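TfuA domain-containing protein (Methanosarcina acetivorans, PDB 6XP8) takes part in the thioamidation of peptide backbones, probably as a partner protein of a YcaO enzyme. Local coordinates at residues 92-100 with 198-209; 125-134 with 156-166. One frame throughout, in Å; residues are numbered along the deposited sequence.

Interaction 1 of 2, residues 92-100 with 198-209; sequences VGVGKVYEW and IKRQDAVLVLET
D202 holds its CG anti to its own carbonyl carbon (chi1 -82°), which directs the carboxylate from helix 198-215 straight at the first turn of helix 96-102, while V94, with CG2 between its backbone N and carbonyl carbon, spreads its two methyls over V206 and T209. The contact belongs to an α/β fold built on a parallel β-sheet: edge strand 92-93 leads through a short turn into a helix that the later helix meets nearly at a right angle, the short segments running at 99°. Both carboxylate oxygens bind backbone amides of the first turn. V97 N reaches the syn lone pair of D202 OD2 at 2.8 Å in an almost straight bond (168°), whereas K96 N donates a hydrogen bond to D202 OD1 at 3.0 Å, on the syn side but from out of the carboxylate plane. The start of the helix would probably stabilise the negative charge on this buried group. G95 sits at the N-cap position, and with no side chain it lets its CA come within 3.4 Å of D202 OD1, with a methyl of L205 against the same carbon. Toward the strand, V94 CG2 packs 3.5 Å from V206 CG2; V94 CG1 meets T209 OG1 tip to tip, and V73 of the neighbouring strand 71-74 touches all three residues. T209 OG1 donates to L205 O at 2.9 Å, approaching the carbonyl from the face opposite to T209 N. At the other end, I198 CD1 crosses the K96 chain at about a right angle, 3.7 Å from K96 CG, and I198 CG1 lies near the W100 ring. One water completes the polar centre: it donates to V94 O and to D202 OD2, the latter at 2.6 Å, and accepts from Y98 N.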
loop_
_atom_site.group_PDB
_atom_site.type_symbol
_atom_site.label_atom_id
_atom_site.label_comp_id
_atom_site.label_asym_id
_atom_site.label_seq_id
_atom_site.Cartn_x
_atom_site.Cartn_y
_atom_site.Cartn_z
ATOM N N VAL A 92 14.833 0.628 5.531
ATOM C CA VAL A 92 14.502 -0.790 5.496
ATOM C C VAL A 92 13.185 -0.935 4.745
ATOM O O VAL A 92 12.188 -0.324 5.124
ATOM C CB VAL A 92 14.344 -1.369 6.927
ATOM C CG1 VAL A 92 13.982 -2.851 6.885
ATOM C CG2 VAL A 92 15.608 -1.148 7.758
ATOM N N GLY A 93 13.197 -1.729 3.675
ATOM C CA GLY A 93 11.969 -2.104 2.972
ATOM C C GLY A 93 11.505 -3.492 3.363
ATOM O O GLY A 93 12.330 -4.397 3.531
ATOM N N VAL A 94 10.191 -3.661 3.519
ATOM C CA VAL A 94 9.602 -4.979 3.822
ATOM C C VAL A 94 8.324 -5.191 3.017
ATOM O O VAL A 94 7.609 -4.232 2.713
ATOM C CB VAL A 94 9.320 -5.217 5.341
ATOM C CG1 VAL A 94 10.596 -5.192 6.169
ATOM C CG2 VAL A 94 8.318 -4.219 5.897
ATOM N N GLY A 95 8.056 -6.448 2.677
ATOM C CA GLY A 95 6.824 -6.826 1.999
ATOM C C GLY A 95 6.961 -6.952 0.495
ATOM O O GLY A 95 7.972 -6.547 -0.086
ATOM N N LYS A 96 5.917 -7.491 -0.132
ATOM C CA LYS A 96 5.921 -7.799 -1.569
ATOM C C LYS A 96 5.938 -6.559 -2.470
ATOM O O LYS A 96 6.627 -6.546 -3.500
ATOM C CB LYS A 96 4.741 -8.715 -1.936
ATOM C CG LYS A 96 4.704 -10.057 -1.199
ATOM C CD LYS A 96 5.747 -11.059 -1.681
ATOM C CE LYS A 96 5.459 -12.456 -1.145
ATOM N NZ LYS A 96 6.614 -13.391 -1.298
ATOM N N VAL A 97 5.193 -5.521 -2.082
ATOM C CA VAL A 97 5.123 -4.284 -2.874
ATOM C C VAL A 97 6.519 -3.657 -2.972
ATOM O O VAL A 97 6.948 -3.266 -4.060
ATOM C CB VAL A 97 4.053 -3.287 -2.345
ATOM C CG1 VAL A 97 4.000 -2.035 -3.208
ATOM C CG2 VAL A 97 2.673 -3.931 -2.326
ATOM N N TYR A 98 7.232 -3.605 -1.844
ATOM C CA TYR A 98 8.622 -3.157 -1.823
ATOM C C TYR A 98 9.504 -3.992 -2.763
ATOM O O TYR A 98 10.257 -3.433 -3.562
ATOM C CB TYR A 98 9.197 -3.191 -0.401
ATOM C CG TYR A 98 10.714 -3.125 -0.372
ATOM C CD1 TYR A 98 11.395 -1.963 -0.758
ATOM C CD2 TYR A 98 11.465 -4.239 0.023
ATOM C CE1 TYR A 98 12.787 -1.910 -0.746
ATOM C CE2 TYR A 98 12.854 -4.192 0.051
ATOM C CZ TYR A 98 13.505 -3.034 -0.335
ATOM O OH TYR A 98 14.883 -3.000 -0.301
ATOM N N GLU A 99 9.412 -5.318 -2.639
ATOM C CA GLU A 99 10.165 -6.249 -3.488
ATOM C C GLU A 99 9.929 -6.004 -4.980
ATOM O O GLU A 99 10.888 -5.953 -5.758
ATOM C CB GLU A 99 9.847 -7.700 -3.118
ATOM C CG GLU A 99 10.435 -8.138 -1.781
ATOM C CD GLU A 99 9.815 -9.411 -1.218
ATOM O OE1 GLU A 99 9.020 -10.089 -1.913
ATOM O OE2 GLU A 99 10.135 -9.740 -0.056
ATOM N N TRP A 100 8.663 -5.832 -5.364
ATOM C CA TRP A 100 8.309 -5.558 -6.763
ATOM C C TRP A 100 8.879 -4.239 -7.287
ATOM O O TRP A 100 9.360 -4.189 -8.416
ATOM C CB TRP A 100 6.794 -5.609 -6.978
ATOM C CG TRP A 100 6.166 -6.961 -6.787
ATOM C CD1 TRP A 100 6.704 -8.178 -7.112
ATOM C CD2 TRP A 100 4.861 -7.228 -6.266
ATOM N NE1 TRP A 100 5.821 -9.185 -6.808
ATOM C CE2 TRP A 100 4.682 -8.634 -6.286
ATOM C CE3 TRP A 100 3.827 -6.418 -5.768
ATOM C CZ2 TRP A 100 3.506 -9.250 -5.828
ATOM C CZ3 TRP A 100 2.654 -7.030 -5.311
ATOM C CH2 TRP A 100 2.510 -8.433 -5.343
ATOM N N ILE A 198 -2.855 -7.399 -0.489
ATOM C CA ILE A 198 -1.402 -7.373 -0.351
ATOM C C ILE A 198 -0.921 -6.139 0.414
ATOM O O ILE A 198 0.063 -6.219 1.148
ATOM C CB ILE A 198 -0.663 -7.584 -1.703
ATOM C CG1 ILE A 198 0.831 -7.893 -1.486
ATOM C CG2 ILE A 198 -0.842 -6.410 -2.663
ATOM C CD1 ILE A 198 1.101 -9.200 -0.765
ATOM N N LYS A 199 -1.628 -5.020 0.257
ATOM C CA LYS A 199 -1.311 -3.807 1.018
ATOM C C LYS A 199 -1.460 -4.027 2.520
ATOM O O LYS A 199 -0.583 -3.625 3.286
ATOM C CB LYS A 199 -2.151 -2.620 0.557
ATOM C CG LYS A 199 -1.765 -2.105 -0.819
ATOM C CD LYS A 199 -2.327 -0.708 -1.029
ATOM C CE LYS A 199 -1.294 0.372 -0.786
ATOM N NZ LYS A 199 -1.900 1.723 -0.973
ATOM N N ARG A 200 -2.544 -4.692 2.929
ATOM C CA ARG A 200 -2.775 -4.990 4.347
ATOM C C ARG A 200 -1.730 -5.958 4.900
ATOM O O ARG A 200 -1.228 -5.769 6.009
ATOM C CB ARG A 200 -4.176 -5.571 4.551
ATOM C CG ARG A 200 -4.536 -5.819 6.002
ATOM C CD ARG A 200 -5.897 -6.487 6.138
ATOM N NE ARG A 200 -6.297 -6.552 7.545
ATOM C CZ ARG A 200 -6.903 -5.567 8.204
ATOM N NH1 ARG A 200 -7.203 -4.425 7.591
ATOM N NH2 ARG A 200 -7.214 -5.727 9.485
ATOM N N GLN A 201 -1.398 -6.988 4.122
ATOM C CA GLN A 201 -0.431 -7.994 4.568
ATOM C C GLN A 201 0.955 -7.388 4.689
ATOM O O GLN A 201 1.668 -7.664 5.649
ATOM C CB GLN A 201 -0.435 -9.228 3.661
ATOM C CG GLN A 201 -1.726 -10.034 3.812
ATOM C CD GLN A 201 -1.816 -11.218 2.874
ATOM O OE1 GLN A 201 -1.510 -11.109 1.680
ATOM N NE2 GLN A 201 -2.258 -12.359 3.402
ATOM N N ASP A 202 1.308 -6.532 3.730
ATOM C CA ASP A 202 2.576 -5.816 3.799
ATOM C C ASP A 202 2.612 -4.840 4.964
ATOM O O ASP A 202 3.656 -4.707 5.611
ATOM C CB ASP A 202 2.848 -5.067 2.501
ATOM C CG ASP A 202 3.430 -5.944 1.421
ATOM O OD1 ASP A 202 3.477 -7.194 1.561
ATOM O OD2 ASP A 202 3.847 -5.353 0.410
ATOM N N ALA A 203 1.489 -4.156 5.208
ATOM C CA ALA A 203 1.354 -3.227 6.344
ATOM C C ALA A 203 1.624 -3.924 7.678
ATOM O O ALA A 203 2.354 -3.401 8.518
ATOM C CB ALA A 203 -0.020 -2.564 6.353
ATOM N N VAL A 204 1.044 -5.110 7.855
ATOM C CA VAL A 204 1.301 -5.940 9.036
ATOM C C VAL A 204 2.793 -6.287 9.174
ATOM O O VAL A 204 3.348 -6.205 10.272
ATOM C CB VAL A 204 0.368 -7.173 9.075
ATOM C CG1 VAL A 204 0.754 -8.139 10.190
ATOM C CG2 VAL A 204 -1.065 -6.708 9.289
ATOM N N LEU A 205 3.440 -6.620 8.055
ATOM C CA LEU A 205 4.886 -6.855 8.045
ATOM C C LEU A 205 5.705 -5.642 8.500
ATOM O O LEU A 205 6.700 -5.814 9.202
ATOM C CB LEU A 205 5.367 -7.367 6.680
ATOM C CG LEU A 205 5.005 -8.792 6.244
ATOM C CD1 LEU A 205 5.543 -9.042 4.844
ATOM C CD2 LEU A 205 5.515 -9.843 7.220
ATOM N N VAL A 206 5.271 -4.433 8.129
ATOM C CA VAL A 206 5.923 -3.195 8.596
ATOM C C VAL A 206 5.811 -3.089 10.120
ATOM O O VAL A 206 6.807 -2.831 10.804
ATOM C CB VAL A 206 5.371 -1.923 7.904
ATOM C CG1 VAL A 206 6.012 -0.667 8.476
ATOM C CG2 VAL A 206 5.604 -1.989 6.403
ATOM N N LEU A 207 4.602 -3.319 10.635
ATOM C CA LEU A 207 4.332 -3.280 12.078
ATOM C C LEU A 207 5.221 -4.252 12.842
ATOM O O LEU A 207 5.794 -3.894 13.871
ATOM C CB LEU A 207 2.853 -3.565 12.361
ATOM C CG LEU A 207 1.816 -2.583 11.803
ATOM C CD1 LEU A 207 0.432 -3.049 12.209
ATOM C CD2 LEU A 207 2.057 -1.134 12.244
ATOM N N GLU A 208 5.369 -5.461 12.302
ATOM C CA GLU A 208 6.169 -6.514 12.934
ATOM C C GLU A 208 7.665 -6.198 12.890
ATOM O O GLU A 208 8.380 -6.498 13.847
ATOM C CB GLU A 208 5.827 -7.888 12.340
ATOM C CG GLU A 208 4.400 -8.311 12.702
ATOM C CD GLU A 208 3.898 -9.581 12.031
ATOM O OE1 GLU A 208 4.316 -9.912 10.899
ATOM O OE2 GLU A 208 3.034 -10.244 12.649
ATOM N N THR A 209 8.116 -5.571 11.799
ATOM C CA THR A 209 9.510 -5.106 11.658
ATOM C C THR A 209 9.820 -3.971 12.641
ATOM O O THR A 209 10.864 -3.995 13.313
ATOM C CB THR A 209 9.833 -4.691 10.199
ATOM O OG1 THR A 209 9.638 -5.819 9.343
ATOM C CG2 THR A 209 11.281 -4.228 10.052
HETATM O O HOH W 1 5.871 -3.705 0.714
#

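Interaction 2 of 2, residues 125-134 with 156-166; sequences SVPLVNIRET and AINTYYPDRSY
A156 CB is wedged between two side chains of helix 128-140, 3.8 Å from I131 CG2 and 3.9 Å from L128 CD1, and so forms the apolar centre where the end of helix 146-157 and the turn after it pack on the first turns of the earlier helix. L128 carries the patch on to I157, crossing it obliquely with CD2 beside CG1. On the far flank the Y166 ring lies across V126, whose CG1 approaches Y166 CZ to 3.5 Å, while I131 CG1 slides past the ring in the opposite direction, 4.0 Å from Y166 CE1. The hydroxyl of Y166 reaches past V126 and T134 to a hydrogen bond with E195. Nearer the polar edge, the two segments are tied directly by V126 N, which donates to R164 O at 2.9 Å (158°) from above the carbonyl plane. S125, just before it, packs its CB against that carbonyl and turns its OG to S115 N. The R164 side chain then runs back, extended from CG to NE (chi2 176°), toward the end of helix 146-157. There R164 NE donates to A156 O at 2.8 Å, on the face opposite to T159 N, and NH2 adds a weak bond to I157 O. L128 lies over one guanidinium face, and a water accepts from L128 N and, weakly, from R164 NH1. With carbonyls of a helix end on one side and a salt bridge to D110 besides, R164 probably keeps its charge well compensated, and its rotation is fixed from several directions.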
loop_
_atom_site.group_PDB
_atom_site.type_symbol
_atom_site.label_atom_id
_atom_site.label_comp_id
_atom_site.label_asym_id
_atom_site.label_seq_id
_atom_site.Cartn_x
_atom_site.Cartn_y
_atom_site.Cartn_z
ATOM N N SER A 125 -11.418 3.428 -3.026
ATOM C CA SER A 125 -11.014 2.639 -4.183
ATOM C C SER A 125 -10.070 1.486 -3.818
ATOM O O SER A 125 -9.665 1.337 -2.660
ATOM C CB SER A 125 -10.400 3.549 -5.250
ATOM O OG SER A 125 -9.138 4.044 -4.843
ATOM N N VAL A 126 -9.738 0.679 -4.825
ATOM C CA VAL A 126 -8.884 -0.498 -4.683
ATOM C C VAL A 126 -7.526 -0.220 -5.347
ATOM O O VAL A 126 -7.490 0.220 -6.504
ATOM C CB VAL A 126 -9.536 -1.753 -5.320
ATOM C CG1 VAL A 126 -8.664 -2.983 -5.127
ATOM C CG2 VAL A 126 -10.916 -2.000 -4.731
ATOM N N PRO A 127 -6.410 -0.481 -4.627
ATOM C CA PRO A 127 -5.094 -0.283 -5.234
ATOM C C PRO A 127 -4.829 -1.308 -6.328
ATOM O O PRO A 127 -5.270 -2.461 -6.222
ATOM C CB PRO A 127 -4.132 -0.489 -4.065
ATOM C CG PRO A 127 -4.856 -1.414 -3.150
ATOM C CD PRO A 127 -6.309 -1.088 -3.282
ATOM N N LEU A 128 -4.129 -0.872 -7.370
ATOM C CA LEU A 128 -3.771 -1.732 -8.489
ATOM C C LEU A 128 -3.026 -3.004 -8.073
ATOM O O LEU A 128 -3.290 -4.063 -8.635
ATOM C CB LEU A 128 -2.980 -0.949 -9.546
ATOM C CG LEU A 128 -2.665 -1.595 -10.903
ATOM C CD1 LEU A 128 -3.912 -2.134 -11.599
ATOM C CD2 LEU A 128 -1.975 -0.564 -11.779
ATOM N N VAL A 129 -2.117 -2.904 -7.091
ATOM C CA VAL A 129 -1.420 -4.098 -6.567
ATOM C C VAL A 129 -2.361 -5.190 -6.038
ATOM O O VAL A 129 -2.125 -6.370 -6.300
ATOM C CB VAL A 129 -0.298 -3.788 -5.533
ATOM C CG1 VAL A 129 0.888 -3.115 -6.219
ATOM C CG2 VAL A 129 -0.810 -2.966 -4.361
ATOM N N ASN A 130 -3.415 -4.783 -5.319
ATOM C CA ASN A 130 -4.471 -5.699 -4.847
ATOM C C ASN A 130 -5.243 -6.306 -6.025
ATOM O O ASN A 130 -5.573 -7.492 -5.994
ATOM C CB ASN A 130 -5.455 -4.994 -3.895
ATOM C CG ASN A 130 -4.922 -4.832 -2.469
ATOM O OD1 ASN A 130 -3.727 -4.957 -2.201
ATOM N ND2 ASN A 130 -5.825 -4.499 -1.553
ATOM N N ILE A 131 -5.520 -5.495 -7.052
ATOM C CA ILE A 131 -6.213 -5.962 -8.270
ATOM C C ILE A 131 -5.363 -7.021 -8.984
ATOM O O ILE A 131 -5.876 -8.081 -9.361
ATOM C CB ILE A 131 -6.606 -4.788 -9.216
ATOM C CG1 ILE A 131 -7.667 -3.898 -8.552
ATOM C CG2 ILE A 131 -7.114 -5.296 -10.567
ATOM C CD1 ILE A 131 -7.793 -2.502 -9.145
ATOM N N ARG A 132 -4.064 -6.741 -9.124
ATOM C CA ARG A 132 -3.100 -7.675 -9.725
ATOM C C ARG A 132 -3.141 -9.046 -9.040
ATOM O O ARG A 132 -3.312 -10.076 -9.701
ATOM C CB ARG A 132 -1.672 -7.105 -9.664
ATOM C CG ARG A 132 -1.405 -5.929 -10.597
ATOM C CD ARG A 132 0.070 -5.544 -10.569
ATOM N NE ARG A 132 0.381 -4.393 -11.426
ATOM C CZ ARG A 132 0.570 -4.439 -12.746
ATOM N NH1 ARG A 132 0.461 -5.585 -13.422
ATOM N NH2 ARG A 132 0.862 -3.319 -13.404
ATOM N N GLU A 133 -3.023 -9.032 -7.711
ATOM C CA GLU A 133 -2.972 -10.249 -6.904
ATOM C C GLU A 133 -4.308 -10.988 -6.836
ATOM O O GLU A 133 -4.338 -12.228 -6.801
ATOM C CB GLU A 133 -2.464 -9.922 -5.499
ATOM C CG GLU A 133 -0.975 -9.618 -5.450
ATOM C CD GLU A 133 -0.125 -10.796 -5.888
ATOM O OE1 GLU A 133 -0.040 -11.785 -5.132
ATOM O OE2 GLU A 133 0.459 -10.733 -6.989
ATOM N N THR A 134 -5.398 -10.223 -6.814
ATOM C CA THR A 134 -6.750 -10.787 -6.751
ATOM C C THR A 134 -7.152 -11.401 -8.098
ATOM O O THR A 134 -7.732 -12.486 -8.118
ATOM C CB THR A 134 -7.779 -9.764 -6.219
ATOM O OG1 THR A 134 -7.372 -9.342 -4.910
ATOM C CG2 THR A 134 -9.176 -10.364 -6.109
ATOM N N ALA A 156 -7.988 -2.150 -15.692
ATOM C CA ALA A 156 -7.677 -1.590 -14.368
ATOM C C ALA A 156 -6.532 -0.574 -14.439
ATOM O O ALA A 156 -6.636 0.517 -13.874
ATOM C CB ALA A 156 -7.361 -2.696 -13.376
ATOM N N ILE A 157 -5.465 -0.930 -15.161
ATOM C CA ILE A 157 -4.322 -0.031 -15.400
ATOM C C ILE A 157 -4.801 1.281 -16.042
ATOM O O ILE A 157 -4.336 2.365 -15.677
ATOM C CB ILE A 157 -3.211 -0.725 -16.249
ATOM C CG1 ILE A 157 -2.603 -1.909 -15.473
ATOM C CG2 ILE A 157 -2.120 0.262 -16.673
ATOM C CD1 ILE A 157 -1.812 -2.892 -16.321
ATOM N N ASN A 158 -5.757 1.163 -16.967
ATOM C CA ASN A 158 -6.314 2.298 -17.707
ATOM C C ASN A 158 -7.540 2.963 -17.071
ATOM O O ASN A 158 -8.293 3.683 -17.741
ATOM C CB ASN A 158 -6.598 1.875 -19.151
ATOM C CG ASN A 158 -5.337 1.792 -19.975
ATOM O OD1 ASN A 158 -4.714 2.812 -20.280
ATOM N ND2 ASN A 158 -4.940 0.580 -20.326
ATOM N N THR A 159 -7.709 2.748 -15.768
ATOM C CA THR A 159 -8.786 3.362 -14.995
ATOM C C THR A 159 -8.190 4.368 -14.016
ATOM O O THR A 159 -7.254 4.041 -13.276
ATOM C CB THR A 159 -9.613 2.286 -14.254
ATOM O OG1 THR A 159 -10.178 1.391 -15.216
ATOM C CG2 THR A 159 -10.751 2.900 -13.425
ATOM N N TYR A 160 -8.732 5.589 -14.038
ATOM C CA TYR A 160 -8.415 6.641 -13.063
ATOM C C TYR A 160 -8.635 6.095 -11.645
ATOM O O TYR A 160 -9.710 5.579 -11.345
ATOM C CB TYR A 160 -9.284 7.877 -13.350
ATOM C CG TYR A 160 -9.159 9.016 -12.363
ATOM C CD1 TYR A 160 -7.905 9.557 -12.032
ATOM C CD2 TYR A 160 -10.299 9.585 -11.792
ATOM C CE1 TYR A 160 -7.798 10.614 -11.130
ATOM C CE2 TYR A 160 -10.203 10.645 -10.898
ATOM C CZ TYR A 160 -8.954 11.154 -10.569
ATOM O OH TYR A 160 -8.873 12.189 -9.668
ATOM N N TYR A 161 -7.603 6.167 -10.796
ATOM C CA TYR A 161 -7.588 5.362 -9.551
ATOM C C TYR A 161 -8.798 5.526 -8.608
ATOM O O TYR A 161 -9.240 4.531 -8.049
ATOM C CB TYR A 161 -6.230 5.417 -8.806
ATOM C CG TYR A 161 -5.965 6.708 -8.067
ATOM C CD1 TYR A 161 -6.419 6.888 -6.752
ATOM C CD2 TYR A 161 -5.265 7.752 -8.678
ATOM C CE1 TYR A 161 -6.203 8.082 -6.075
ATOM C CE2 TYR A 161 -5.033 8.947 -8.003
ATOM C CZ TYR A 161 -5.501 9.102 -6.705
ATOM O OH TYR A 161 -5.274 10.284 -6.039
ATOM N N PRO A 162 -9.357 6.757 -8.443
ATOM C CA PRO A 162 -10.562 6.847 -7.604
ATOM C C PRO A 162 -11.763 6.047 -8.113
ATOM O O PRO A 162 -12.675 5.777 -7.335
ATOM C CB PRO A 162 -10.878 8.349 -7.610
ATOM C CG PRO A 162 -9.541 8.980 -7.768
ATOM C CD PRO A 162 -8.894 8.110 -8.811
ATOM N N ASP A 163 -11.736 5.656 -9.389
ATOM C CA ASP A 163 -12.778 4.820 -10.002
ATOM C C ASP A 163 -12.443 3.319 -10.035
ATOM O O ASP A 163 -13.252 2.512 -10.519
ATOM C CB ASP A 163 -13.083 5.304 -11.431
ATOM C CG ASP A 163 -13.629 6.727 -11.484
ATOM O OD1 ASP A 163 -14.097 7.260 -10.450
ATOM O OD2 ASP A 163 -13.588 7.315 -12.583
ATOM N N ARG A 164 -11.258 2.945 -9.544
ATOM C CA ARG A 164 -10.849 1.538 -9.453
ATOM C C ARG A 164 -11.605 0.838 -8.329
ATOM O O ARG A 164 -11.423 1.158 -7.155
ATOM C CB ARG A 164 -9.336 1.407 -9.227
ATOM C CG ARG A 164 -8.501 1.530 -10.485
ATOM C CD ARG A 164 -7.009 1.495 -10.171
ATOM N NE ARG A 164 -6.243 1.813 -11.372
ATOM C CZ ARG A 164 -5.016 2.331 -11.397
ATOM N NH1 ARG A 164 -4.362 2.621 -10.275
ATOM N NH2 ARG A 164 -4.446 2.573 -12.566
ATOM N N SER A 165 -12.483 -0.087 -8.707
ATOM C CA SER A 165 -13.181 -0.959 -7.759
ATOM C C SER A 165 -13.492 -2.273 -8.459
ATOM O O SER A 165 -13.537 -2.322 -9.690
ATOM C CB SER A 165 -14.474 -0.307 -7.244
ATOM O OG SER A 165 -15.466 -0.225 -8.260
ATOM N N TYR A 166 -13.712 -3.326 -7.675
ATOM C CA TYR A 166 -14.041 -4.634 -8.236
ATOM C C TYR A 166 -15.391 -4.639 -8.947
ATOM O O TYR A 166 -15.528 -5.261 -10.001
ATOM C CB TYR A 166 -13.955 -5.730 -7.175
ATOM C CG TYR A 166 -12.557 -5.903 -6.629
ATOM C CD1 TYR A 166 -11.507 -6.334 -7.457
ATOM C CD2 TYR A 166 -12.278 -5.641 -5.285
ATOM C CE1 TYR A 166 -10.215 -6.489 -6.959
ATOM C CE2 TYR A 166 -10.990 -5.794 -4.777
ATOM C CZ TYR A 166 -9.970 -6.225 -5.616
ATOM O OH TYR A 166 -8.692 -6.379 -5.125
HETATM O O HOH W 2 -3.683 2.009 -7.588
#

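The centres of the two contacts lie about 19 Å apart, and interaction 2 is nested along the chain inside the loop that interaction 1 closes. Helices 96-102 and 128-140 follow one another in sequence. All five strands of the parallel sheet come before residue 94, so interaction 2 lies in the part that has helices and loops but no strand, and helix 198-215 brings the chain back from there to the sheet. The contacts meet directly: N130 OD1 lies 3.2 Å from K199 N, a probable hydrogen bond at the start of helix 198-215, and W100 touches E133. Helix 128-140 thus joins both contacts and couples the α/β part to the helical part.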